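Local coordinates for exopolysaccharide biosynthesis protein (Pantoea stewartii subsp. stewartii DC283, PDB 6TGF) that modifies the glycan matrix of bacterial biofilms, probably as an exopolysaccharide hydrolase with a parallel beta-helix fold like that of bacteriophage tailspikes, at residues B[593-604]-B[619-629]. Sequence-based numbering, arbitrary orientation.
Sequences IHVQRKKDHAEA and YVAKTDTDTQV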
ATOM      1  N   ILE B 593     -34.794  -6.849 -31.641  1.00 39.55           N
ATOM      2  CA  ILE B 593     -35.473  -8.097 -31.178  1.00 39.74           C
ATOM      3  C   ILE B 593     -36.014  -7.870 -29.763  1.00 39.78           C
ATOM      4  O   ILE B 593     -35.201  -7.604 -28.859  1.00 39.54           O
ATOM      5  CB  ILE B 593     -34.505  -9.297 -31.229  1.00 39.85           C
ATOM      6  CG1 ILE B 593     -33.962  -9.525 -32.642  1.00 39.96           C
ATOM      7  CG2 ILE B 593     -35.160 -10.553 -30.669  1.00 40.01           C
ATOM      8  CD1 ILE B 593     -32.705 -10.358 -32.690  1.00 40.18           C
ATOM      9  N   HIS B 594     -37.334  -7.990 -29.588  1.00 40.10           N
ATOM     10  CA  HIS B 594     -38.033  -7.900 -28.279  1.00 40.47           C
ATOM     11  C   HIS B 594     -38.310  -9.314 -27.758  1.00 40.86           C
ATOM     12  O   HIS B 594     -38.767 -10.156 -28.553  1.00 40.79           O
ATOM     13  CB  HIS B 594     -39.318  -7.073 -28.406  1.00 40.54           C
ATOM     14  CG  HIS B 594     -39.100  -5.730 -29.016  1.00 40.67           C
ATOM     15  ND1 HIS B 594     -39.355  -5.474 -30.349  1.00 40.79           N
ATOM     16  CD2 HIS B 594     -38.645  -4.574 -28.488  1.00 40.69           C
ATOM     17  CE1 HIS B 594     -39.072  -4.215 -30.613  1.00 40.75           C
ATOM     18  NE2 HIS B 594     -38.635  -3.641 -29.487  1.00 40.76           N
ATOM     19  N   VAL B 595     -38.015  -9.555 -26.476  1.00 41.19           N
ATOM     20  CA  VAL B 595     -38.310 -10.826 -25.750  1.00 41.68           C
ATOM     21  C   VAL B 595     -38.834 -10.457 -24.360  1.00 41.95           C
ATOM     22  O   VAL B 595     -38.133  -9.711 -23.654  1.00 41.81           O
ATOM     23  CB  VAL B 595     -37.065 -11.733 -25.661  1.00 41.77           C
ATOM     24  CG1 VAL B 595     -37.346 -13.016 -24.891  1.00 41.98           C
ATOM     25  CG2 VAL B 595     -36.496 -12.055 -27.034  1.00 41.75           C
ATOM     26  N   GLN B 596     -40.025 -10.942 -23.999  1.00 42.51           N
ATOM     27  CA  GLN B 596     -40.614 -10.788 -22.642  1.00 43.01           C
ATOM     28  C   GLN B 596     -40.985 -12.171 -22.101  1.00 44.05           C
ATOM     29  O   GLN B 596     -41.629 -12.938 -22.842  1.00 44.47           O
ATOM     30  CB  GLN B 596     -41.850  -9.886 -22.668  1.00 42.75           C
ATOM     31  CG  GLN B 596     -42.319  -9.472 -21.279  1.00 42.73           C
ATOM     32  CD  GLN B 596     -43.706  -8.877 -21.264  1.00 42.70           C
ATOM     33  OE1 GLN B 596     -44.579  -9.262 -22.038  1.00 42.75           O
ATOM     34  NE2 GLN B 596     -43.927  -7.934 -20.363  1.00 42.57           N
ATOM     35  N   ARG B 597     -40.590 -12.471 -20.861  1.00 45.07           N
ATOM     36  CA  ARG B 597     -41.080 -13.658 -20.113  1.00 46.29           C
ATOM     37  C   ARG B 597     -42.563 -13.434 -19.802  1.00 47.23           C
ATOM     38  O   ARG B 597     -42.877 -12.436 -19.123  1.00 47.24           O
ATOM     39  CB  ARG B 597     -40.279 -13.889 -18.828  1.00 46.48           C
ATOM     40  CG  ARG B 597     -40.736 -15.113 -18.045  1.00 47.05           C
ATOM     41  CD  ARG B 597     -40.003 -15.332 -16.736  1.00 47.30           C
ATOM     42  NE  ARG B 597     -40.785 -16.163 -15.826  1.00 47.86           N
ATOM     43  CZ  ARG B 597     -40.394 -16.553 -14.615  1.00 48.10           C
ATOM     44  NH1 ARG B 597     -39.210 -16.198 -14.142  1.00 48.06           N
ATOM     45  NH2 ARG B 597     -41.194 -17.305 -13.878  1.00 48.43           N
ATOM     46  N   LYS B 598     -43.432 -14.322 -20.293  1.00 48.32           N
ATOM     47  CA  LYS B 598     -44.903 -14.268 -20.085  1.00 49.23           C
ATOM     48  C   LYS B 598     -45.245 -15.031 -18.800  1.00 50.51           C
ATOM     49  O   LYS B 598     -44.304 -15.429 -18.085  1.00 50.60           O
ATOM     50  CB  LYS B 598     -45.626 -14.844 -21.307  1.00 49.30           C
ATOM     51  CG  LYS B 598     -45.227 -14.234 -22.644  1.00 48.91           C
ATOM     52  CD  LYS B 598     -45.414 -12.732 -22.711  1.00 48.56           C
ATOM     53  CE  LYS B 598     -45.154 -12.165 -24.089  1.00 48.18           C
ATOM     54  NZ  LYS B 598     -45.446 -10.714 -24.148  1.00 47.99           N
ATOM     55  N   LYS B 599     -46.539 -15.218 -18.514  1.00 51.91           N
ATOM     56  CA  LYS B 599     -47.034 -16.019 -17.361  1.00 53.12           C
ATOM     57  C   LYS B 599     -46.423 -17.422 -17.446  1.00 53.65           C
ATOM     58  O   LYS B 599     -45.988 -17.942 -16.399  1.00 53.65           O
ATOM     59  CB  LYS B 599     -48.565 -16.072 -17.348  1.00 54.00           C
ATOM     60  CG  LYS B 599     -49.260 -14.717 -17.287  1.00 54.31           C
ATOM     61  CD  LYS B 599     -50.686 -14.766 -16.768  1.00 55.21           C
ATOM     62  CE  LYS B 599     -51.620 -15.632 -17.589  1.00 55.86           C
ATOM     63  NZ  LYS B 599     -51.799 -15.117 -18.967  1.00 55.71           N
ATOM     64  N   ASP B 600     -46.385 -17.992 -18.656  1.00 54.17           N
ATOM     65  CA  ASP B 600     -45.704 -19.272 -18.990  1.00 55.09           C
ATOM     66  C   ASP B 600     -44.743 -19.022 -20.157  1.00 54.90           C
ATOM     67  O   ASP B 600     -45.194 -18.460 -21.171  1.00 54.80           O
ATOM     68  CB  ASP B 600     -46.713 -20.359 -19.364  1.00 55.87           C
ATOM     69  CG  ASP B 600     -47.905 -20.429 -18.425  1.00 56.71           C
ATOM     70  OD1 ASP B 600     -47.723 -20.888 -17.278  1.00 57.27           O
ATOM     71  OD2 ASP B 600     -49.002 -20.010 -18.846  1.00 57.10           O
ATOM     72  N   HIS B 601     -43.477 -19.423 -20.015  1.00 55.06           N
ATOM     73  CA  HIS B 601     -42.421 -19.284 -21.054  1.00 54.94           C
ATOM     74  C   HIS B 601     -42.240 -17.802 -21.406  1.00 54.04           C
ATOM     75  O   HIS B 601     -42.671 -16.946 -20.610  1.00 54.07           O
ATOM     76  CB  HIS B 601     -42.777 -20.130 -22.287  1.00 55.63           C
ATOM     77  CG  HIS B 601     -43.088 -21.553 -21.976  1.00 56.92           C
ATOM     78  ND1 HIS B 601     -42.107 -22.522 -21.884  1.00 57.47           N
ATOM     79  CD2 HIS B 601     -44.260 -22.177 -21.734  1.00 57.77           C
ATOM     80  CE1 HIS B 601     -42.662 -23.681 -21.599  1.00 58.19           C
ATOM     81  NE2 HIS B 601     -43.983 -23.497 -21.501  1.00 58.43           N
ATOM     82  N   ALA B 602     -41.613 -17.522 -22.553  1.00 53.35           N
ATOM     83  CA  ALA B 602     -41.451 -16.175 -23.147  1.00 52.43           C
ATOM     84  C   ALA B 602     -41.920 -16.213 -24.604  1.00 51.76           C
ATOM     85  O   ALA B 602     -41.952 -17.314 -25.188  1.00 51.91           O
ATOM     86  CB  ALA B 602     -40.009 -15.738 -23.046  1.00 52.22           C
ATOM     87  N   GLU B 603     -42.283 -15.051 -25.152  1.00 51.04           N
ATOM     88  CA  GLU B 603     -42.592 -14.852 -26.594  1.00 50.78           C
ATOM     89  C   GLU B 603     -41.733 -13.694 -27.108  1.00 49.80           C
ATOM     90  O   GLU B 603     -41.251 -12.909 -26.271  1.00 49.92           O
ATOM     91  CB  GLU B 603     -44.089 -14.607 -26.789  1.00 51.10           C
ATOM     92  CG  GLU B 603     -44.922 -15.864 -26.609  1.00 51.60           C
ATOM     93  CD  GLU B 603     -46.408 -15.651 -26.377  1.00 51.85           C
ATOM     94  OE1 GLU B 603     -46.850 -14.486 -26.366  1.00 51.62           O
ATOM     95  OE2 GLU B 603     -47.123 -16.659 -26.202  1.00 52.33           O
ATOM     96  N   ALA B 604     -41.533 -13.613 -28.426  1.00 49.29           N
ATOM     97  CA  ALA B 604     -40.634 -12.635 -29.081  1.00 48.58           C
ATOM     98  C   ALA B 604     -41.364 -11.913 -30.219  1.00 48.01           C
ATOM     99  O   ALA B 604     -42.502 -12.298 -30.544  1.00 48.47           O
ATOM    100  CB  ALA B 604     -39.391 -13.334 -29.575  1.00 48.66           C
ATOM    101  N   TYR B 619     -36.833 -18.551 -31.664  1.00 53.78           N
ATOM    102  CA  TYR B 619     -36.477 -18.689 -30.228  1.00 53.86           C
ATOM    103  C   TYR B 619     -36.952 -20.048 -29.701  1.00 54.61           C
ATOM    104  O   TYR B 619     -37.784 -20.706 -30.357  1.00 54.75           O
ATOM    105  CB  TYR B 619     -37.059 -17.529 -29.415  1.00 53.29           C
ATOM    106  CG  TYR B 619     -38.560 -17.535 -29.279  1.00 53.10           C
ATOM    107  CD1 TYR B 619     -39.367 -16.954 -30.244  1.00 52.95           C
ATOM    108  CD2 TYR B 619     -39.177 -18.117 -28.185  1.00 53.21           C
ATOM    109  CE1 TYR B 619     -40.748 -16.956 -30.127  1.00 53.06           C
ATOM    110  CE2 TYR B 619     -40.555 -18.128 -28.053  1.00 53.30           C
ATOM    111  CZ  TYR B 619     -41.346 -17.544 -29.026  1.00 53.21           C
ATOM    112  OH  TYR B 619     -42.704 -17.552 -28.903  1.00 53.38           O
ATOM    113  N   VAL B 620     -36.413 -20.444 -28.544  1.00 55.04           N
ATOM    114  CA  VAL B 620     -36.741 -21.708 -27.823  1.00 55.81           C
ATOM    115  C   VAL B 620     -36.948 -21.368 -26.344  1.00 56.21           C
ATOM    116  O   VAL B 620     -35.942 -21.138 -25.646  1.00 56.35           O
ATOM    117  CB  VAL B 620     -35.636 -22.766 -28.015  1.00 56.15           C
ATOM    118  CG1 VAL B 620     -35.884 -24.013 -27.180  1.00 56.54           C
ATOM    119  CG2 VAL B 620     -35.456 -23.136 -29.480  1.00 56.27           C
ATOM    120  N   ALA B 621     -38.207 -21.322 -25.901  1.00 56.87           N
ATOM    121  CA  ALA B 621     -38.613 -21.105 -24.493  1.00 57.21           C
ATOM    122  C   ALA B 621     -39.128 -22.428 -23.914  1.00 57.94           C
ATOM    123  O   ALA B 621     -40.352 -22.658 -23.959  1.00 58.30           O
ATOM    124  CB  ALA B 621     -39.651 -20.013 -24.423  1.00 56.95           C
ATOM    125  N   LYS B 622     -38.216 -23.266 -23.407  1.00 58.56           N
ATOM    126  CA  LYS B 622     -38.509 -24.640 -22.907  1.00 59.50           C
ATOM    127  C   LYS B 622     -38.605 -24.650 -21.374  1.00 59.03           C
ATOM    128  O   LYS B 622     -38.951 -25.713 -20.822  1.00 59.75           O
ATOM    129  CB  LYS B 622     -37.450 -25.627 -23.408  1.00 60.59           C
ATOM    130  CG  LYS B 622     -37.801 -26.306 -24.724  1.00 61.32           C
ATOM    131  CD  LYS B 622     -36.737 -27.250 -25.238  1.00 62.02           C
ATOM    132  CE  LYS B 622     -36.776 -27.435 -26.742  1.00 62.30           C
ATOM    133  NZ  LYS B 622     -38.160 -27.524 -27.266  1.00 62.41           N
ATOM    134  N   THR B 623     -38.301 -23.528 -20.716  1.00 57.75           N
ATOM    135  CA  THR B 623     -38.559 -23.297 -19.268  1.00 57.05           C
ATOM    136  C   THR B 623     -39.194 -21.914 -19.099  1.00 55.70           C
ATOM    137  O   THR B 623     -39.180 -21.135 -20.072  1.00 55.30           O
ATOM    138  CB  THR B 623     -37.282 -23.435 -18.427  1.00 57.25           C
ATOM    139  OG1 THR B 623     -36.510 -22.242 -18.566  1.00 56.87           O
ATOM    140  CG2 THR B 623     -36.440 -24.633 -18.808  1.00 57.69           C
ATOM    141  N   ASP B 624     -39.729 -21.629 -17.908  1.00 54.88           N
ATOM    142  CA  ASP B 624     -40.349 -20.322 -17.562  1.00 53.88           C
ATOM    143  C   ASP B 624     -39.275 -19.228 -17.572  1.00 52.90           C
ATOM    144  O   ASP B 624     -39.601 -18.094 -17.970  1.00 52.37           O
ATOM    145  CB  ASP B 624     -41.068 -20.384 -16.210  1.00 53.94           C
ATOM    146  CG  ASP B 624     -42.398 -21.118 -16.240  1.00 54.13           C
ATOM    147  OD1 ASP B 624     -42.966 -21.266 -17.342  1.00 53.86           O
ATOM    148  OD2 ASP B 624     -42.859 -21.532 -15.159  1.00 54.43           O
ATOM    149  N   THR B 625     -38.043 -19.565 -17.173  1.00 52.38           N
ATOM    150  CA  THR B 625     -36.929 -18.610 -16.922  1.00 51.57           C
ATOM    151  C   THR B 625     -36.040 -18.445 -18.163  1.00 51.02           C
ATOM    152  O   THR B 625     -35.577 -17.311 -18.395  1.00 50.50           O
ATOM    153  CB  THR B 625     -36.086 -19.068 -15.724  1.00 51.65           C
ATOM    154  OG1 THR B 625     -35.583 -20.373 -16.011  1.00 51.84           O
ATOM    155  CG2 THR B 625     -36.867 -19.089 -14.430  1.00 51.88           C
ATOM    156  N   ASP B 626     -35.806 -19.522 -18.920  1.00 51.01           N
ATOM    157  CA  ASP B 626     -34.749 -19.598 -19.967  1.00 50.84           C
ATOM    158  C   ASP B 626     -35.361 -19.426 -21.362  1.00 50.74           C
ATOM    159  O   ASP B 626     -36.379 -20.085 -21.649  1.00 51.19           O
ATOM    160  CB  ASP B 626     -33.976 -20.913 -19.849  1.00 51.29           C
ATOM    161  CG  ASP B 626     -33.308 -21.091 -18.498  1.00 51.48           C
ATOM    162  OD1 ASP B 626     -32.236 -20.490 -18.292  1.00 51.21           O
ATOM    163  OD2 ASP B 626     -33.875 -21.812 -17.653  1.00 51.92           O
ATOM    164  N   THR B 627     -34.745 -18.573 -22.191  1.00 50.29           N
ATOM    165  CA  THR B 627     -35.128 -18.298 -23.604  1.00 50.03           C
ATOM    166  C   THR B 627     -33.864 -18.217 -24.471  1.00 49.89           C
ATOM    167  O   THR B 627     -33.094 -17.254 -24.288  1.00 49.83           O
ATOM    168  CB  THR B 627     -35.928 -16.993 -23.724  1.00 49.55           C
ATOM    169  OG1 THR B 627     -36.960 -16.993 -22.738  1.00 49.79           O
ATOM    170  CG2 THR B 627     -36.533 -16.801 -25.098  1.00 49.53           C
ATOM    171  N   GLN B 628     -33.662 -19.184 -25.374  1.00 49.98           N
ATOM    172  CA  GLN B 628     -32.599 -19.140 -26.417  1.00 49.77           C
ATOM    173  C   GLN B 628     -33.118 -18.343 -27.618  1.00 49.24           C
ATOM    174  O   GLN B 628     -34.248 -18.622 -28.058  1.00 49.20           O
ATOM    175  CB  GLN B 628     -32.180 -20.543 -26.860  1.00 50.35           C
ATOM    176  CG  GLN B 628     -31.447 -21.333 -25.786  1.00 50.78           C
ATOM    177  CD  GLN B 628     -32.371 -22.252 -25.024  1.00 51.24           C
ATOM    178  OE1 GLN B 628     -32.947 -23.182 -25.582  1.00 51.70           O
ATOM    179  NE2 GLN B 628     -32.509 -21.999 -23.733  1.00 51.06           N
ATOM    180  N   VAL B 629     -32.319 -17.395 -28.118  1.00 48.69           N
ATOM    181  CA  VAL B 629     -32.657 -16.523 -29.283  1.00 48.34           C
ATOM    182  C   VAL B 629     -31.695 -16.850 -30.431  1.00 48.40           C
ATOM    183  O   VAL B 629     -30.470 -16.787 -30.209  1.00 48.31           O
ATOM    184  CB  VAL B 629     -32.605 -15.029 -28.906  1.00 47.84           C
ATOM    185  CG1 VAL B 629     -32.903 -14.127 -30.096  1.00 47.61           C
ATOM    186  CG2 VAL B 629     -33.543 -14.710 -27.753  1.00 47.66           C
TER
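Tyr619 brings its ring against the start of strand 602-610, Ala602 to Ala604. Its CG sits between the backbone N and the carbonyl carbon, which turns the ring across to the other hairpin. CD1 meets the Ala604 methyl at 3.7 Å, CE2 lies near the Ala602 carbonyl oxygen, and OH rests against CA and CG of Glu603. The ring also packs edge-to-face with His674. The Glu603 carboxylate is turned elsewhere and bonds to Thr573 and Gly572 of the second subunit. Next along, the Ala621 methyl sits 3.8 Å from CB of His601. The Ala621 carbonyl O receives a weak hydrogen bond from His601 ND1, 2.7 Å away but bent to 117°.

The setting is a beta sandwich beyond the beta-helix. Hairpin 593-604 belongs to one antiparallel sheet and hairpin 619-629 to another. Strands 593-597 and 626-629 run nearly antiparallel, 164° apart, with their axes 9.0 Å from each other. Such a spacing suits face-to-face packing of two sheets.

At the turn, Thr623 OG1 accepts from Asp626 N, an ST motif. Asp624 OD1 accepts a nearly straight hydrogen bond from His601 N (3.3 Å, 165°), which ties the two turns together. The donor comes on the anti side, somewhat out of the carboxylate plane. The extended Arg597 chain passes the Asp624 carbonyl, with CD 3.1 Å from O. One face of its guanidinium lies over Asp624 C, and NH1 bonds to Ser552 O. Thr625 runs alongside the arginine, and its CG2 lies near NH1. Thr627 is more deeply set. Its CG2 meets Val595 CG1 tip to tip at 3.9 Å, and its OG1 touches the Ala602 methyl. Val629 slides past Val595, CG2 to CG2 at 4.0 Å, while its CG1 approaches Ile593 CG2.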